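Local coordinates for zinc-binding protein TroA (PDB 1K0F) that binds zinc in the periplasm with high affinity and specificity and delivers it to the membrane permease of the TroABC transporter for import into the cytoplasm, at residues A[101-105]-A[245-249]; A[164-168]-A[214-220]; A[34-38]-A[189-193]; A[142-146]-A[260-265]. All coordinates share one frame; numbering follows the deposited sequence.

Interaction 1. Residues A[101-105]-A[245-249]; sequences PHVWF and LFSDA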
loop_
_atom_site.group_PDB
_atom_site.type_symbol
_atom_site.label_atom_id
_atom_site.label_comp_id
_atom_site.label_asym_id
_atom_site.label_seq_id
_atom_site.Cartn_x
_atom_site.Cartn_y
_atom_site.Cartn_z
ATOM N N PRO A 101 6.754 -5.464 -2.936
ATOM C CA PRO A 101 6.905 -4.093 -2.434
ATOM C C PRO A 101 5.786 -3.564 -1.543
ATOM O O PRO A 101 5.887 -2.453 -1.025
ATOM C CB PRO A 101 7.043 -3.269 -3.704
ATOM C CG PRO A 101 6.341 -4.074 -4.768
ATOM C CD PRO A 101 6.175 -5.486 -4.288
ATOM N N HIS A 102 4.736 -4.353 -1.355
ATOM C CA HIS A 102 3.596 -3.930 -0.549
ATOM C C HIS A 102 3.770 -4.171 0.934
ATOM O O HIS A 102 2.891 -4.720 1.590
ATOM C CB HIS A 102 2.348 -4.625 -1.057
ATOM C CG HIS A 102 2.150 -4.479 -2.531
ATOM N ND1 HIS A 102 2.745 -5.319 -3.449
ATOM C CD2 HIS A 102 1.452 -3.569 -3.251
ATOM C CE1 HIS A 102 2.420 -4.934 -4.670
ATOM N NE2 HIS A 102 1.634 -3.874 -4.578
ATOM N N VAL A 103 4.901 -3.721 1.453
ATOM C CA VAL A 103 5.245 -3.886 2.857
ATOM C C VAL A 103 4.424 -3.031 3.824
ATOM O O VAL A 103 4.399 -3.283 5.026
ATOM C CB VAL A 103 6.737 -3.583 3.072
ATOM C CG1 VAL A 103 7.584 -4.582 2.293
ATOM C CG2 VAL A 103 7.037 -2.172 2.618
ATOM N N TRP A 104 3.754 -2.017 3.301
ATOM C CA TRP A 104 2.950 -1.159 4.153
ATOM C C TRP A 104 1.712 -1.908 4.614
ATOM O O TRP A 104 0.802 -1.313 5.194
ATOM C CB TRP A 104 2.513 0.080 3.388
ATOM C CG TRP A 104 1.817 -0.271 2.141
ATOM C CD1 TRP A 104 0.520 -0.678 2.009
ATOM C CD2 TRP A 104 2.382 -0.289 0.833
ATOM N NE1 TRP A 104 0.244 -0.950 0.693
ATOM C CE2 TRP A 104 1.369 -0.718 -0.053
ATOM C CE3 TRP A 104 3.647 0.019 0.322
ATOM C CZ2 TRP A 104 1.584 -0.849 -1.422
ATOM C CZ3 TRP A 104 3.862 -0.113 -1.040
ATOM C CH2 TRP A 104 2.834 -0.543 -1.896
ATOM N N PHE A 105 1.659 -3.203 4.325
ATOM C CA PHE A 105 0.518 -3.996 4.746
ATOM C C PHE A 105 0.886 -4.866 5.935
ATOM O O PHE A 105 0.060 -5.617 6.447
ATOM C CB PHE A 105 -0.033 -4.823 3.590
ATOM C CG PHE A 105 -1.054 -4.082 2.768
ATOM C CD1 PHE A 105 -1.954 -3.216 3.379
ATOM C CD2 PHE A 105 -1.089 -4.217 1.385
ATOM C CE1 PHE A 105 -2.877 -2.493 2.622
ATOM C CE2 PHE A 105 -2.001 -3.503 0.619
ATOM C CZ PHE A 105 -2.897 -2.634 1.237
ATOM N N LEU A 245 -11.106 -2.062 -1.646
ATOM C CA LEU A 245 -9.969 -1.986 -0.766
ATOM C C LEU A 245 -8.904 -1.026 -1.271
ATOM O O LEU A 245 -8.870 -0.666 -2.458
ATOM C CB LEU A 245 -9.388 -3.382 -0.563
ATOM C CG LEU A 245 -10.396 -4.410 -0.036
ATOM C CD1 LEU A 245 -9.667 -5.696 0.325
ATOM C CD2 LEU A 245 -11.121 -3.855 1.173
ATOM N N PHE A 246 -8.053 -0.590 -0.349
ATOM C CA PHE A 246 -6.965 0.311 -0.688
ATOM C C PHE A 246 -5.762 -0.569 -0.894
ATOM O O PHE A 246 -5.306 -1.213 0.042
ATOM C CB PHE A 246 -6.696 1.280 0.456
ATOM C CG PHE A 246 -7.766 2.302 0.635
ATOM C CD1 PHE A 246 -7.976 3.269 -0.337
ATOM C CD2 PHE A 246 -8.604 2.253 1.730
ATOM C CE1 PHE A 246 -9.012 4.165 -0.225
ATOM C CE2 PHE A 246 -9.643 3.140 1.853
ATOM C CZ PHE A 246 -9.855 4.101 0.876
ATOM N N SER A 247 -5.260 -0.620 -2.119
ATOM C CA SER A 247 -4.101 -1.447 -2.388
ATOM C C SER A 247 -2.840 -0.609 -2.294
ATOM O O SER A 247 -2.155 -0.615 -1.268
ATOM C CB SER A 247 -4.203 -2.082 -3.770
ATOM O OG SER A 247 -5.077 -1.357 -4.609
ATOM N N ASP A 248 -2.529 0.119 -3.359
ATOM C CA ASP A 248 -1.335 0.947 -3.360
ATOM C C ASP A 248 -1.656 2.395 -3.026
ATOM O O ASP A 248 -0.758 3.166 -2.693
ATOM C CB ASP A 248 -0.642 0.900 -4.728
ATOM C CG ASP A 248 -0.668 -0.487 -5.359
ATOM O OD1 ASP A 248 -0.434 -1.481 -4.639
ATOM O OD2 ASP A 248 -0.916 -0.575 -6.585
ATOM N N ALA A 249 -2.938 2.750 -3.113
ATOM C CA ALA A 249 -3.377 4.121 -2.852
ATOM C C ALA A 249 -4.289 4.279 -1.643
ATOM O O ALA A 249 -5.051 3.373 -1.297
ATOM C CB ALA A 249 -4.076 4.689 -4.092
#
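His-102 and Asp-248, two of the four zinc ligands, meet here with no metal between them. OD1 of Asp-248 lies at the edge of the His-102 imidazole and in its plane, 3.1 Å from CD2 and 3.2 Å from NE2 of that ring. Carboxylate and ring planes are 33° apart. The same OD1 lies at the edge of the Trp-104 indole, whose NE1 gives a hydrogen bond to the carbonyl O of Ser-247 at 3.1 Å. The bond is bent at the hydrogen (138°), and the acceptor is tilted somewhat from the indole plane. One face of the indole covers CA of His-102, which sets the ligand's backbone against the same ring that holds the 245-249 loop. Phe-105 turns the edge of its ring to that loop, with CZ 3.0 Å from the carbonyl O of Phe-246. Farther out, Asp-100 OD1 is hydrogen-bonded to ND1 of His-102 and fixes the rotation of the imidazole, while Ser-247 OG is hydrogen-bonded to Ser-219 OG. With ND1 engaged, NE2 faces the vacant metal position, consistent with zinc binding; the Asp-100 bond would probably make the imidazole a better donor to zinc, Asp-248 adding negative charge.

Interaction 2. Residues A[164-168]-A[214-220]; sequences LVTAH and IFIESSI
Glu-217 reaches across to His-168, a zinc ligand, and the contact is tightest around these two. OE2 of Glu-217 lies 2.7 Å from ND1 of His-168 in a His-carboxylate hydrogen bond, although the position of OE2 is less certain. The other oxygen, OE1, takes a weak bond of 3.4 Å from the backbone N of His-168. His-168 CG lies between the backbone N and the carbonyl carbon (chi1 84°), bringing ND1 to the carboxylate, and Ile-220 lays CD1 over one ring face in a CH-pi contact, 3.4 Å from the centroid. Ala-167 fills the inner corner, its CB 3.3 Å from CD of Glu-217. Strands 164-166 and 214-217 run roughly parallel, 35° apart, and Phe-215 N donates a hydrogen bond to Val-165 O at 3.1 Å, with Leu-164 CD1 3.3 Å from Phe-215 CD1. The looser side is at Val-165 and Ile-214, CB to CG2 4.0 Å, and at partly exposed Ile-216, which points away. Ser-247 OG is a second partner of Glu-217 OE2, whose place is uncertain. Strand 163-166 pairs onward with 181-184 and 213-217 with 240-245; helix 196-208 packs on Val-165 and Ile-214, helix 260-273 on Leu-164 and Phe-215.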
loop_
_atom_site.group_PDB
_atom_site.type_symbol
_atom_site.label_atom_id
_atom_site.label_comp_id
_atom_site.label_asym_id
_atom_site.label_seq_id
_atom_site.Cartn_x
_atom_site.Cartn_y
_atom_site.Cartn_z
ATOM N N LEU A 164 -8.759 -14.311 1.257
ATOM C CA LEU A 164 -9.099 -13.074 0.560
ATOM C C LEU A 164 -8.624 -13.021 -0.888
ATOM O O LEU A 164 -7.454 -13.248 -1.191
ATOM C CB LEU A 164 -8.550 -11.863 1.327
ATOM C CG LEU A 164 -8.343 -10.542 0.575
ATOM C CD1 LEU A 164 -9.627 -9.717 0.552
ATOM C CD2 LEU A 164 -7.230 -9.769 1.265
ATOM N N VAL A 165 -9.555 -12.723 -1.782
ATOM C CA VAL A 165 -9.238 -12.608 -3.193
ATOM C C VAL A 165 -9.517 -11.150 -3.535
ATOM O O VAL A 165 -10.602 -10.633 -3.268
ATOM C CB VAL A 165 -10.116 -13.548 -4.052
ATOM C CG1 VAL A 165 -9.840 -13.310 -5.526
ATOM C CG2 VAL A 165 -9.826 -15.001 -3.698
ATOM N N THR A 166 -8.525 -10.484 -4.111
ATOM C CA THR A 166 -8.655 -9.078 -4.452
ATOM C C THR A 166 -8.216 -8.755 -5.875
ATOM O O THR A 166 -7.762 -9.630 -6.609
ATOM C CB THR A 166 -7.814 -8.235 -3.498
ATOM O OG1 THR A 166 -6.571 -8.905 -3.265
ATOM C CG2 THR A 166 -8.542 -8.043 -2.171
ATOM N N ALA A 167 -8.349 -7.482 -6.241
ATOM C CA ALA A 167 -7.974 -6.982 -7.565
ATOM C C ALA A 167 -6.588 -7.453 -8.041
ATOM O O ALA A 167 -6.467 -8.001 -9.141
ATOM C CB ALA A 167 -8.039 -5.458 -7.569
ATOM N N HIS A 168 -5.550 -7.219 -7.232
ATOM C CA HIS A 168 -4.189 -7.646 -7.576
ATOM C C HIS A 168 -3.378 -8.138 -6.363
ATOM O O HIS A 168 -3.732 -7.851 -5.224
ATOM C CB HIS A 168 -3.445 -6.529 -8.356
ATOM C CG HIS A 168 -2.805 -5.474 -7.503
ATOM N ND1 HIS A 168 -3.519 -4.684 -6.630
ATOM C CD2 HIS A 168 -1.527 -5.027 -7.452
ATOM C CE1 HIS A 168 -2.712 -3.795 -6.077
ATOM N NE2 HIS A 168 -1.499 -3.980 -6.561
ATOM N N ILE A 214 -15.432 -11.009 -2.470
ATOM C CA ILE A 214 -14.155 -10.730 -3.106
ATOM C C ILE A 214 -14.111 -9.202 -3.028
ATOM O O ILE A 214 -15.144 -8.582 -2.793
ATOM C CB ILE A 214 -14.135 -11.210 -4.591
ATOM C CG1 ILE A 214 -15.396 -10.755 -5.327
ATOM C CG2 ILE A 214 -14.034 -12.732 -4.641
ATOM C CD1 ILE A 214 -15.273 -10.816 -6.831
ATOM N N PHE A 215 -12.946 -8.589 -3.220
ATOM C CA PHE A 215 -12.868 -7.135 -3.111
ATOM C C PHE A 215 -12.313 -6.355 -4.287
ATOM O O PHE A 215 -11.462 -6.824 -5.035
ATOM C CB PHE A 215 -12.070 -6.760 -1.866
ATOM C CG PHE A 215 -12.649 -7.309 -0.603
ATOM C CD1 PHE A 215 -12.651 -8.679 -0.365
ATOM C CD2 PHE A 215 -13.241 -6.466 0.326
ATOM C CE1 PHE A 215 -13.243 -9.205 0.779
ATOM C CE2 PHE A 215 -13.841 -6.983 1.481
ATOM C CZ PHE A 215 -13.842 -8.356 1.707
ATOM N N ILE A 216 -12.811 -5.138 -4.440
ATOM C CA ILE A 216 -12.343 -4.251 -5.491
ATOM C C ILE A 216 -11.169 -3.507 -4.879
ATOM O O ILE A 216 -10.795 -3.744 -3.731
ATOM C CB ILE A 216 -13.426 -3.209 -5.917
ATOM C CG1 ILE A 216 -14.488 -3.078 -4.832
ATOM C CG2 ILE A 216 -14.093 -3.635 -7.231
ATOM C CD1 ILE A 216 -15.429 -1.945 -5.056
ATOM N N GLU A 217 -10.585 -2.599 -5.639
ATOM C CA GLU A 217 -9.474 -1.835 -5.133
ATOM C C GLU A 217 -9.503 -0.465 -5.739
ATOM O O GLU A 217 -9.920 -0.291 -6.874
ATOM C CB GLU A 217 -8.171 -2.522 -5.463
ATOM C CG GLU A 217 -7.878 -3.689 -4.560
ATOM C CD GLU A 217 -6.549 -4.308 -4.872
ATOM O OE1 GLU A 217 -6.312 -5.465 -4.474
ATOM O OE2 GLU A 217 -5.737 -3.629 -5.528
ATOM N N SER A 218 -9.051 0.506 -4.962
ATOM C CA SER A 218 -9.033 1.888 -5.390
ATOM C C SER A 218 -8.082 2.193 -6.544
ATOM O O SER A 218 -8.318 3.140 -7.294
ATOM C CB SER A 218 -8.673 2.773 -4.200
ATOM O OG SER A 218 -8.026 2.006 -3.208
ATOM N N SER A 219 -7.026 1.400 -6.705
ATOM C CA SER A 219 -6.046 1.676 -7.754
ATOM C C SER A 219 -6.108 0.830 -9.012
ATOM O O SER A 219 -5.291 0.994 -9.909
ATOM C CB SER A 219 -4.649 1.571 -7.169
ATOM O OG SER A 219 -4.605 0.561 -6.179
ATOM N N ILE A 220 -7.076 -0.069 -9.090
ATOM C CA ILE A 220 -7.177 -0.928 -10.255
ATOM C C ILE A 220 -8.600 -0.981 -10.809
ATOM O O ILE A 220 -9.560 -1.085 -10.053
ATOM C CB ILE A 220 -6.687 -2.376 -9.911
ATOM C CG1 ILE A 220 -5.157 -2.430 -9.924
ATOM C CG2 ILE A 220 -7.197 -3.381 -10.936
ATOM C CD1 ILE A 220 -4.530 -2.515 -8.563
#

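Interaction 3. Residues A[34-38]-A[189-193]; sequences VDPHL and STASE
The hydroxyl OG1 of Thr-190 donates a very short hydrogen bond, 2.5 Å, to OD2 of Asp-35, a length to be read with caution, the two side chains reaching for each other from opposite directions. With its CG anti to the backbone N (chi1 -177°), Asp-35 extends its carboxylate out of the 34-38 loop to meet the threonine. The same hydroxyl is packed about by carbon: CD2 of His-37 comes within 3.2 Å, the histidine and threonine side chains crossing at about a right angle, and CD1 of Leu-38 also lies 3.2 Å from OG1. His-37 is a zinc ligand, and both Asp-35, with OD2 at the ring edge, and Thr-190 lie next to its imidazole. Toward the surface the contact becomes apolar and exposed, where CD2 of Leu-38 touches CB of Ala-191 at 3.8 Å. The 189-193 loop keeps its own shape through an ST turn, Ser-189 OG accepting from the backbone N of Ala-191 at 3.2 Å. Such loop-to-loop closure across the cleft accords with the closed conformation of this zinc-free protein. His-37 also meets the rings of His-102 and His-168, while Ile-220 packs on Thr-190. The 34-38 loop leads from strand 25-28 to helix 43-51, and the 189-193 loop from strand 181-184 to helix 196-208.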
loop_
_atom_site.group_PDB
_atom_site.type_symbol
_atom_site.label_atom_id
_atom_site.label_comp_id
_atom_site.label_asym_id
_atom_site.label_seq_id
_atom_site.Cartn_x
_atom_site.Cartn_y
_atom_site.Cartn_z
ATOM N N VAL A 34 -4.785 6.114 -7.300
ATOM C CA VAL A 34 -3.549 6.136 -8.090
ATOM C C VAL A 34 -2.635 4.896 -7.957
ATOM O O VAL A 34 -2.119 4.585 -6.878
ATOM C CB VAL A 34 -2.714 7.395 -7.759
ATOM C CG1 VAL A 34 -1.297 7.254 -8.305
ATOM C CG2 VAL A 34 -3.386 8.618 -8.346
ATOM N N ASP A 35 -2.423 4.209 -9.080
ATOM C CA ASP A 35 -1.576 3.031 -9.108
ATOM C C ASP A 35 -0.141 3.436 -9.343
ATOM O O ASP A 35 0.226 3.844 -10.442
ATOM C CB ASP A 35 -2.004 2.079 -10.222
ATOM C CG ASP A 35 -1.184 0.803 -10.240
ATOM O OD1 ASP A 35 -0.051 0.811 -9.717
ATOM O OD2 ASP A 35 -1.677 -0.207 -10.777
ATOM N N PRO A 36 0.701 3.303 -8.316
ATOM C CA PRO A 36 2.120 3.657 -8.398
ATOM C C PRO A 36 2.887 2.875 -9.462
ATOM O O PRO A 36 3.815 3.408 -10.080
ATOM C CB PRO A 36 2.644 3.382 -6.990
ATOM C CG PRO A 36 1.435 3.287 -6.130
ATOM C CD PRO A 36 0.340 2.785 -6.990
ATOM N N HIS A 37 2.495 1.616 -9.663
ATOM C CA HIS A 37 3.135 0.746 -10.650
ATOM C C HIS A 37 3.208 1.446 -12.000
ATOM O O HIS A 37 4.283 1.752 -12.511
ATOM C CB HIS A 37 2.341 -0.552 -10.827
ATOM C CG HIS A 37 2.064 -1.283 -9.548
ATOM N ND1 HIS A 37 3.065 -1.694 -8.694
ATOM C CD2 HIS A 37 0.901 -1.697 -8.987
ATOM C CE1 HIS A 37 2.533 -2.327 -7.663
ATOM N NE2 HIS A 37 1.220 -2.341 -7.816
ATOM N N LEU A 38 2.041 1.705 -12.564
ATOM C CA LEU A 38 1.948 2.335 -13.865
ATOM C C LEU A 38 1.829 3.848 -13.790
ATOM O O LEU A 38 1.167 4.466 -14.624
ATOM C CB LEU A 38 0.755 1.741 -14.602
ATOM C CG LEU A 38 0.575 0.253 -14.277
ATOM C CD1 LEU A 38 -0.895 -0.056 -14.057
ATOM C CD2 LEU A 38 1.152 -0.589 -15.407
ATOM N N SER A 189 2.075 -7.025 -9.946
ATOM C CA SER A 189 2.170 -5.875 -10.839
ATOM C C SER A 189 0.963 -5.804 -11.772
ATOM O O SER A 189 0.492 -6.826 -12.282
ATOM C CB SER A 189 3.456 -5.947 -11.672
ATOM O OG SER A 189 3.564 -4.843 -12.555
ATOM N N THR A 190 0.472 -4.583 -11.982
ATOM C CA THR A 190 -0.675 -4.329 -12.852
ATOM C C THR A 190 -0.204 -4.072 -14.273
ATOM O O THR A 190 -0.994 -3.697 -15.143
ATOM C CB THR A 190 -1.465 -3.107 -12.386
ATOM O OG1 THR A 190 -0.577 -2.189 -11.734
ATOM C CG2 THR A 190 -2.557 -3.528 -11.425
ATOM N N ALA A 191 1.095 -4.268 -14.487
ATOM C CA ALA A 191 1.712 -4.091 -15.795
ATOM C C ALA A 191 1.529 -5.403 -16.551
ATOM O O ALA A 191 2.306 -5.742 -17.446
ATOM C CB ALA A 191 3.202 -3.773 -15.636
ATOM N N SER A 192 0.494 -6.139 -16.158
ATOM C CA SER A 192 0.159 -7.420 -16.757
ATOM C C SER A 192 -1.229 -7.812 -16.258
ATOM O O SER A 192 -1.431 -8.052 -15.063
ATOM C CB SER A 192 1.183 -8.480 -16.340
ATOM O OG SER A 192 2.499 -7.951 -16.313
ATOM N N GLU A 193 -2.185 -7.863 -17.177
ATOM C CA GLU A 193 -3.555 -8.228 -16.836
ATOM C C GLU A 193 -3.637 -9.704 -16.469
ATOM O O GLU A 193 -2.618 -10.397 -16.422
ATOM C CB GLU A 193 -4.475 -7.936 -18.017
ATOM C CG GLU A 193 -4.300 -6.539 -18.580
ATOM C CD GLU A 193 -4.919 -5.481 -17.691
ATOM O OE1 GLU A 193 -4.418 -4.341 -17.685
ATOM O OE2 GLU A 193 -5.914 -5.781 -16.998
#

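Interaction 4. Residues A[142-146]-A[260-265]; sequences QLDKL and YVGMVT
Helices 142-146 and 260-265 run side by side in the same direction, their axes 8° apart in angle and 10.3 Å apart at closest approach. The packing turns on Leu-146, which enters a hole formed by Tyr-260, Val-261, Val-264 and Thr-265 in a knobs-into-holes arrangement. Its CG stands anti to the backbone N (chi1 179°), which carries both methyls across to the other helix. CD2 presses down on the backbone, 3.3 Å from CA of Val-261, and lies 3.6 Å from CE2 of Tyr-260. CD1 goes the other way along the helix, to CG1 of Val-264 at 3.8 Å. One turn earlier, Leu-143 brings CD2 against the edge of the tyrosine ring, 3.7 Å from CD2 of Tyr-260, the two side chains crossing at about a right angle. Val-264 CG2 lies over one face of that ring, offset toward the rim. At the outer margin, CB of Gln-142 meets CG2 of Val-261 at 4.1 Å, a looser and more exposed touch. Thr-265 OG1 donates a hydrogen bond to the carbonyl O of Val-261 at 2.9 Å from above the carbonyl plane, and that oxygen also receives the backbone N of Thr-265. The phenol OH of Tyr-260 is hydrogen-bonded to the backbone O of Trp-104, which helps to fix the ring and links the packing to the loop that carries His-102. Val-107 of helix 107-124 adjoins Leu-143, Leu-146 and Tyr-260, helix 10-20 closes on Tyr-260 and Met-263, and helix 129-156 continues with Tyr-149 on Thr-265 and Val-150 on Val-264.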
loop_
_atom_site.group_PDB
_atom_site.type_symbol
_atom_site.label_atom_id
_atom_site.label_comp_id
_atom_site.label_asym_id
_atom_site.label_seq_id
_atom_site.Cartn_x
_atom_site.Cartn_y
_atom_site.Cartn_z
ATOM N N GLN A 142 0.822 4.729 16.912
ATOM C CA GLN A 142 -0.413 4.593 16.153
ATOM C C GLN A 142 -0.266 3.345 15.299
ATOM O O GLN A 142 -1.197 2.547 15.176
ATOM C CB GLN A 142 -0.633 5.820 15.259
ATOM C CG GLN A 142 -1.243 7.036 15.972
ATOM C CD GLN A 142 -1.310 8.278 15.085
ATOM O OE1 GLN A 142 -2.092 8.334 14.130
ATOM N NE2 GLN A 142 -0.487 9.274 15.397
ATOM N N LEU A 143 0.914 3.179 14.710
ATOM C CA LEU A 143 1.196 2.013 13.877
ATOM C C LEU A 143 0.989 0.761 14.711
ATOM O O LEU A 143 0.262 -0.154 14.321
ATOM C CB LEU A 143 2.644 2.060 13.372
ATOM C CG LEU A 143 2.973 2.939 12.161
ATOM C CD1 LEU A 143 3.601 2.083 11.074
ATOM C CD2 LEU A 143 1.713 3.630 11.651
ATOM N N ASP A 144 1.643 0.730 15.866
ATOM C CA ASP A 144 1.550 -0.394 16.783
ATOM C C ASP A 144 0.094 -0.768 17.065
ATOM O O ASP A 144 -0.316 -1.912 16.866
ATOM C CB ASP A 144 2.287 -0.051 18.082
ATOM C CG ASP A 144 3.798 -0.042 17.903
ATOM O OD1 ASP A 144 4.530 0.333 18.848
ATOM O OD2 ASP A 144 4.254 -0.412 16.802
ATOM N N LYS A 145 -0.694 0.189 17.534
ATOM C CA LYS A 145 -2.094 -0.098 17.800
ATOM C C LYS A 145 -2.705 -0.651 16.516
ATOM O O LYS A 145 -3.485 -1.600 16.552
ATOM C CB LYS A 145 -2.836 1.171 18.219
ATOM C CG LYS A 145 -3.044 1.316 19.719
ATOM C CD LYS A 145 -3.454 2.748 20.082
ATOM C CE LYS A 145 -2.330 3.512 20.789
ATOM N NZ LYS A 145 -0.981 2.897 20.556
ATOM N N LEU A 146 -2.330 -0.064 15.379
ATOM C CA LEU A 146 -2.858 -0.487 14.078
ATOM C C LEU A 146 -2.512 -1.936 13.764
ATOM O O LEU A 146 -3.374 -2.723 13.359
ATOM C CB LEU A 146 -2.330 0.418 12.953
ATOM C CG LEU A 146 -2.773 0.084 11.516
ATOM C CD1 LEU A 146 -4.256 -0.246 11.483
ATOM C CD2 LEU A 146 -2.488 1.260 10.601
ATOM N N TYR A 260 -2.719 6.389 6.424
ATOM C CA TYR A 260 -2.290 5.007 6.508
ATOM C C TYR A 260 -3.232 4.291 7.454
ATOM O O TYR A 260 -4.013 3.431 7.047
ATOM C CB TYR A 260 -0.877 4.945 7.057
ATOM C CG TYR A 260 -0.368 3.545 7.222
ATOM C CD1 TYR A 260 -0.238 2.703 6.118
ATOM C CD2 TYR A 260 -0.010 3.059 8.477
ATOM C CE1 TYR A 260 0.236 1.408 6.261
ATOM C CE2 TYR A 260 0.465 1.770 8.630
ATOM C CZ TYR A 260 0.586 0.949 7.520
ATOM O OH TYR A 260 1.044 -0.339 7.663
ATOM N N VAL A 261 -3.157 4.681 8.722
ATOM C CA VAL A 261 -3.983 4.129 9.780
ATOM C C VAL A 261 -5.403 3.833 9.326
ATOM O O VAL A 261 -5.843 2.685 9.367
ATOM C CB VAL A 261 -4.037 5.104 10.984
ATOM C CG1 VAL A 261 -5.310 4.882 11.812
ATOM C CG2 VAL A 261 -2.792 4.921 11.839
ATOM N N GLY A 262 -6.119 4.867 8.897
ATOM C CA GLY A 262 -7.491 4.676 8.462
ATOM C C GLY A 262 -7.618 3.844 7.206
ATOM O O GLY A 262 -8.531 3.026 7.080
ATOM N N MET A 263 -6.703 4.040 6.269
ATOM C CA MET A 263 -6.740 3.293 5.023
ATOM C C MET A 263 -6.725 1.805 5.320
ATOM O O MET A 263 -7.482 1.032 4.729
ATOM C CB MET A 263 -5.530 3.633 4.153
ATOM C CG MET A 263 -5.175 2.545 3.137
ATOM S SD MET A 263 -3.433 2.070 3.160
ATOM C CE MET A 263 -3.173 1.687 1.402
ATOM N N VAL A 264 -5.837 1.419 6.233
ATOM C CA VAL A 264 -5.687 0.022 6.642
ATOM C C VAL A 264 -6.842 -0.424 7.547
ATOM O O VAL A 264 -7.245 -1.596 7.537
ATOM C CB VAL A 264 -4.349 -0.192 7.383
ATOM C CG1 VAL A 264 -4.259 -1.614 7.888
ATOM C CG2 VAL A 264 -3.195 0.117 6.454
ATOM N N THR A 265 -7.374 0.511 8.331
ATOM C CA THR A 265 -8.476 0.180 9.205
ATOM C C THR A 265 -9.635 -0.131 8.303
ATOM O O THR A 265 -10.382 -1.074 8.541
ATOM C CB THR A 265 -8.857 1.347 10.117
ATOM O OG1 THR A 265 -7.834 1.526 11.100
ATOM C CG2 THR A 265 -10.160 1.048 10.823
#

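In the fold
Interactions 1, 2 and 3 surround the empty zinc site, their centres 11 to 13 Å apart, and between them bring in all four ligands. Interaction 4 lies farther out, its centre about 12 Å from that of interaction 1 and about 24 Å from that of interaction 3, from which it lies across the chain's centre. Along the chain interaction 2 nests within the loops closed by interactions 1 and 4, interaction 3 crosses all the others, and 1 crosses 4. The loop after strand 25-28, at the edge of its parallel sheet, and that after strand 98-99 meet loops following strands 181-184, 213-217 and 240-245, while the long helix 129-156 packs along helix 260-273, consistent with a helix backbone.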